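Local coordinates for protein ubiquitin-activating enzyme E1-like (Saccharomyces cerevisiae, PDB 3ONH) that forms, as the Uba2 subunit paired with Aos1, the E1 enzyme that activates the SUMO protein Smt3 with ATP, here represented by its Ubc9-binding ubiquitin-fold domain, at residues A[35-48]-A[66-80]. Residues are numbered along the deposited sequence; the frame is centred on the assembly and turned at random.
Sequences YPQDISLLDASNQR and INLGNGSIILFSDEE
Paired backbone bonds join Ser40 to Ser77 and Leu42 to Leu75, the hydrogen-bonded pairs of antiparallel strands 39-43 and 73-78 in the ubiquitin-fold domain. Past one strand end Glu79 N binds Asp38 O; past the other, Ala44 N reaches Ile73 O at 2.7 Å and Ser45 OG accepts a hydrogen bond from Ile73 N (3.0 Å).

Apolar packing is heaviest on the face carrying Leu41, Ile74 and Phe76, which helix 22-33 covers through Val26 and Ile29. With its CG anti to the backbone N (chi1 -162°), Phe76 presents a ring edge to one face of Tyr35, centroids 5.0 Å apart and planes at 60°. Leu41 CD1 lies at the edge of the Phe76 ring, while Leu41 CD2 presses tightly on Ile74 CG2 at 3.3 Å.

Charged groups gather at the ends. Arg48 NH2 forms a nearly straight, in-plane salt bridge to the anti lone pair of Asp43 OD2 (2.9 Å), and Arg48 NH1 donates to Ile66 O (2.9 Å). A leucine at Arg48 would probably leave the Asp43 carboxylate without its cationic mate and the Ile66 carbonyl without this donor. At the far end Glu80 OE1 takes the Asp38 N-H, which probably offsets part of the repulsion from Asp38 OD2, 3.7 Å from that same OE1. The chemistry thus implies an apolar side turned to the helix, with polar bonds tying the flanking loops at both ends.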
# COMPACT_ATOMS: atom_id res chain seq x y z
N TYR A 35 -6.55 7.60 5.05
CA TYR A 35 -5.92 7.16 6.28
C TYR A 35 -5.29 8.38 6.93
O TYR A 35 -5.15 9.42 6.29
CB TYR A 35 -4.86 6.10 6.00
CG TYR A 35 -5.44 4.75 5.65
CD1 TYR A 35 -5.78 3.84 6.65
CD2 TYR A 35 -5.62 4.37 4.33
CE1 TYR A 35 -6.31 2.61 6.34
CE2 TYR A 35 -6.14 3.14 4.02
CZ TYR A 35 -6.49 2.26 5.02
OH TYR A 35 -7.01 1.04 4.70
N PRO A 36 -4.92 8.27 8.21
CA PRO A 36 -4.25 9.37 8.92
C PRO A 36 -2.76 9.40 8.61
O PRO A 36 -2.31 8.69 7.72
CB PRO A 36 -4.45 9.00 10.39
CG PRO A 36 -5.42 7.85 10.41
CD PRO A 36 -5.25 7.16 9.11
N GLN A 37 -2.00 10.20 9.34
CA GLN A 37 -0.57 10.29 9.08
C GLN A 37 0.17 9.05 9.55
O GLN A 37 0.99 8.49 8.82
CB GLN A 37 0.01 11.54 9.72
CG GLN A 37 -0.73 12.78 9.30
CD GLN A 37 -1.11 12.76 7.83
OE1 GLN A 37 -0.38 13.27 6.98
NE2 GLN A 37 -2.26 12.17 7.52
N ASP A 38 -0.11 8.61 10.76
CA ASP A 38 0.53 7.42 11.30
C ASP A 38 -0.10 6.17 10.73
O ASP A 38 -1.26 5.88 11.01
CB ASP A 38 0.43 7.39 12.82
CG ASP A 38 1.20 8.51 13.48
OD1 ASP A 38 2.04 9.13 12.81
OD2 ASP A 38 0.95 8.77 14.68
N ILE A 39 0.69 5.42 9.98
CA ILE A 39 0.18 4.28 9.23
C ILE A 39 1.12 3.08 9.35
O ILE A 39 2.26 3.21 9.82
CB ILE A 39 0.01 4.66 7.75
CG1 ILE A 39 -1.43 4.45 7.33
CG2 ILE A 39 1.02 3.94 6.86
CD1 ILE A 39 -2.39 5.31 8.09
N SER A 40 0.63 1.92 8.94
CA SER A 40 1.45 0.71 8.87
C SER A 40 1.29 0.07 7.50
O SER A 40 0.18 -0.10 7.03
CB SER A 40 1.03 -0.29 9.95
OG SER A 40 2.16 -0.93 10.51
N LEU A 41 2.41 -0.28 6.88
CA LEU A 41 2.41 -0.98 5.60
C LEU A 41 3.20 -2.28 5.73
O LEU A 41 4.41 -2.27 5.94
CB LEU A 41 3.01 -0.11 4.49
CG LEU A 41 2.75 -0.56 3.05
CD1 LEU A 41 3.01 0.59 2.08
CD2 LEU A 41 3.59 -1.76 2.67
N LEU A 42 2.49 -3.39 5.60
CA LEU A 42 3.06 -4.71 5.77
C LEU A 42 2.93 -5.52 4.49
O LEU A 42 1.92 -5.42 3.79
CB LEU A 42 2.34 -5.41 6.92
CG LEU A 42 2.68 -6.87 7.22
CD1 LEU A 42 3.84 -6.95 8.19
CD2 LEU A 42 1.47 -7.56 7.80
N ASP A 43 3.94 -6.32 4.16
CA ASP A 43 3.76 -7.36 3.16
C ASP A 43 2.95 -8.47 3.84
O ASP A 43 3.46 -9.17 4.71
CB ASP A 43 5.11 -7.88 2.64
CG ASP A 43 4.96 -8.82 1.44
OD1 ASP A 43 3.86 -9.37 1.26
OD2 ASP A 43 5.94 -9.01 0.68
N ALA A 44 1.68 -8.60 3.48
CA ALA A 44 0.85 -9.63 4.09
C ALA A 44 1.22 -11.03 3.57
O ALA A 44 0.98 -12.03 4.24
CB ALA A 44 -0.63 -9.34 3.89
N SER A 45 1.80 -11.09 2.37
CA SER A 45 2.30 -12.36 1.84
C SER A 45 3.19 -13.01 2.88
O SER A 45 2.88 -14.07 3.40
CB SER A 45 3.10 -12.14 0.55
OG SER A 45 2.38 -11.36 -0.39
N ASN A 46 4.30 -12.34 3.20
CA ASN A 46 5.32 -12.90 4.08
C ASN A 46 5.52 -12.17 5.41
O ASN A 46 6.57 -12.29 6.05
CB ASN A 46 6.65 -13.05 3.33
CG ASN A 46 7.01 -11.81 2.54
OD1 ASN A 46 6.76 -10.68 2.97
ND2 ASN A 46 7.61 -12.00 1.36
N GLN A 47 4.52 -11.40 5.82
CA GLN A 47 4.50 -10.73 7.12
C GLN A 47 5.69 -9.79 7.41
O GLN A 47 6.12 -9.69 8.56
CB GLN A 47 4.35 -11.75 8.25
CG GLN A 47 2.99 -12.41 8.31
CD GLN A 47 1.89 -11.47 8.79
OE1 GLN A 47 0.79 -11.45 8.23
NE2 GLN A 47 2.19 -10.68 9.82
N ARG A 48 6.19 -9.09 6.40
CA ARG A 48 7.27 -8.13 6.60
C ARG A 48 6.72 -6.73 6.86
O ARG A 48 5.95 -6.20 6.06
CB ARG A 48 8.18 -8.08 5.37
CG ARG A 48 9.00 -9.34 5.15
CD ARG A 48 9.86 -9.24 3.89
NE ARG A 48 9.04 -8.94 2.72
CZ ARG A 48 9.48 -8.31 1.64
NH1 ARG A 48 10.75 -7.91 1.55
NH2 ARG A 48 8.65 -8.08 0.63
N ILE A 66 12.52 -3.34 -2.42
CA ILE A 66 12.14 -3.95 -1.15
C ILE A 66 11.43 -5.27 -1.38
O ILE A 66 10.77 -5.80 -0.50
CB ILE A 66 11.26 -3.03 -0.30
CG1 ILE A 66 9.94 -2.77 -1.01
CG2 ILE A 66 11.97 -1.72 -0.01
CD1 ILE A 66 9.05 -1.78 -0.30
N ASN A 67 11.57 -5.80 -2.59
CA ASN A 67 11.11 -7.13 -2.92
C ASN A 67 9.60 -7.32 -2.90
O ASN A 67 9.10 -8.32 -2.38
CB ASN A 67 11.78 -8.16 -2.03
CG ASN A 67 12.41 -9.26 -2.83
OD1 ASN A 67 13.62 -9.43 -2.83
ND2 ASN A 67 11.58 -10.00 -3.55
N LEU A 68 8.89 -6.36 -3.46
CA LEU A 68 7.48 -6.54 -3.74
C LEU A 68 7.38 -6.85 -5.22
O LEU A 68 8.21 -6.41 -5.99
CB LEU A 68 6.71 -5.26 -3.42
CG LEU A 68 6.67 -4.82 -1.96
CD1 LEU A 68 6.03 -3.44 -1.86
CD2 LEU A 68 5.92 -5.83 -1.11
N GLY A 69 6.38 -7.61 -5.61
CA GLY A 69 6.20 -7.92 -7.02
C GLY A 69 4.81 -8.43 -7.34
O GLY A 69 3.91 -8.34 -6.51
N ASN A 70 4.65 -8.95 -8.54
CA ASN A 70 3.36 -9.48 -8.95
C ASN A 70 2.84 -10.49 -7.95
O ASN A 70 3.53 -11.44 -7.61
CB ASN A 70 3.46 -10.11 -10.32
CG ASN A 70 2.14 -10.61 -10.82
OD1 ASN A 70 1.23 -9.83 -11.07
ND2 ASN A 70 2.02 -11.93 -10.98
N GLY A 71 1.62 -10.28 -7.45
CA GLY A 71 1.00 -11.24 -6.56
C GLY A 71 1.25 -10.95 -5.10
O GLY A 71 0.69 -11.62 -4.23
N SER A 72 2.10 -9.97 -4.82
CA SER A 72 2.32 -9.54 -3.45
C SER A 72 1.02 -8.95 -2.94
O SER A 72 0.27 -8.33 -3.68
CB SER A 72 3.42 -8.48 -3.36
OG SER A 72 4.70 -9.05 -3.54
N ILE A 73 0.76 -9.15 -1.66
CA ILE A 73 -0.38 -8.56 -1.01
C ILE A 73 0.10 -7.62 0.09
O ILE A 73 0.88 -8.02 0.96
CB ILE A 73 -1.31 -9.64 -0.44
CG1 ILE A 73 -2.03 -10.34 -1.59
CG2 ILE A 73 -2.32 -9.02 0.52
CD1 ILE A 73 -3.17 -11.23 -1.16
N ILE A 74 -0.33 -6.37 0.02
CA ILE A 74 0.07 -5.38 1.01
C ILE A 74 -1.09 -5.08 1.94
O ILE A 74 -2.22 -4.94 1.50
CB ILE A 74 0.51 -4.07 0.33
CG1 ILE A 74 1.73 -4.33 -0.54
CG2 ILE A 74 0.82 -3.01 1.36
CD1 ILE A 74 2.78 -5.13 0.15
N LEU A 75 -0.81 -5.01 3.24
CA LEU A 75 -1.81 -4.64 4.22
C LEU A 75 -1.51 -3.25 4.77
O LEU A 75 -0.45 -3.02 5.35
CB LEU A 75 -1.86 -5.65 5.37
CG LEU A 75 -2.86 -5.32 6.47
CD1 LEU A 75 -4.29 -5.55 5.98
CD2 LEU A 75 -2.58 -6.16 7.69
N PHE A 76 -2.44 -2.33 4.58
CA PHE A 76 -2.21 -0.93 4.91
C PHE A 76 -3.15 -0.54 6.04
O PHE A 76 -4.37 -0.55 5.86
CB PHE A 76 -2.49 -0.08 3.68
CG PHE A 76 -1.90 1.29 3.73
CD1 PHE A 76 -0.68 1.55 3.13
CD2 PHE A 76 -2.56 2.32 4.37
CE1 PHE A 76 -0.12 2.82 3.17
CE2 PHE A 76 -2.01 3.59 4.41
CZ PHE A 76 -0.79 3.84 3.81
N SER A 77 -2.59 -0.21 7.20
CA SER A 77 -3.36 -0.01 8.41
C SER A 77 -3.25 1.38 9.03
O SER A 77 -2.26 2.09 8.84
CB SER A 77 -2.97 -1.04 9.46
OG SER A 77 -3.19 -2.36 9.00
N ASP A 78 -4.27 1.73 9.81
CA ASP A 78 -4.34 2.98 10.58
C ASP A 78 -3.71 2.78 11.96
O ASP A 78 -4.14 1.93 12.74
CB ASP A 78 -5.82 3.41 10.69
CG ASP A 78 -6.06 4.50 11.74
OD1 ASP A 78 -5.30 4.61 12.72
OD2 ASP A 78 -7.06 5.25 11.58
N GLU A 79 -2.68 3.56 12.27
CA GLU A 79 -1.96 3.36 13.53
C GLU A 79 -2.10 4.52 14.50
O GLU A 79 -1.49 4.51 15.57
CB GLU A 79 -0.47 3.08 13.26
CG GLU A 79 -0.21 1.81 12.47
CD GLU A 79 -0.59 0.56 13.23
OE1 GLU A 79 -0.69 0.62 14.48
OE2 GLU A 79 -0.79 -0.49 12.59
N GLU A 80 -2.88 5.52 14.13
CA GLU A 80 -3.18 6.61 15.04
C GLU A 80 -4.30 6.11 15.94
O GLU A 80 -4.29 6.33 17.15
CB GLU A 80 -3.60 7.86 14.27
CG GLU A 80 -3.18 9.17 14.93
CD GLU A 80 -2.61 10.18 13.94
OE1 GLU A 80 -2.13 9.76 12.87
OE2 GLU A 80 -2.64 11.39 14.24
O HOH W 1 0.61 6.21 16.79
O HOH W 2 5.84 -10.45 -1.49
O HOH W 3 8.32 -11.11 -1.00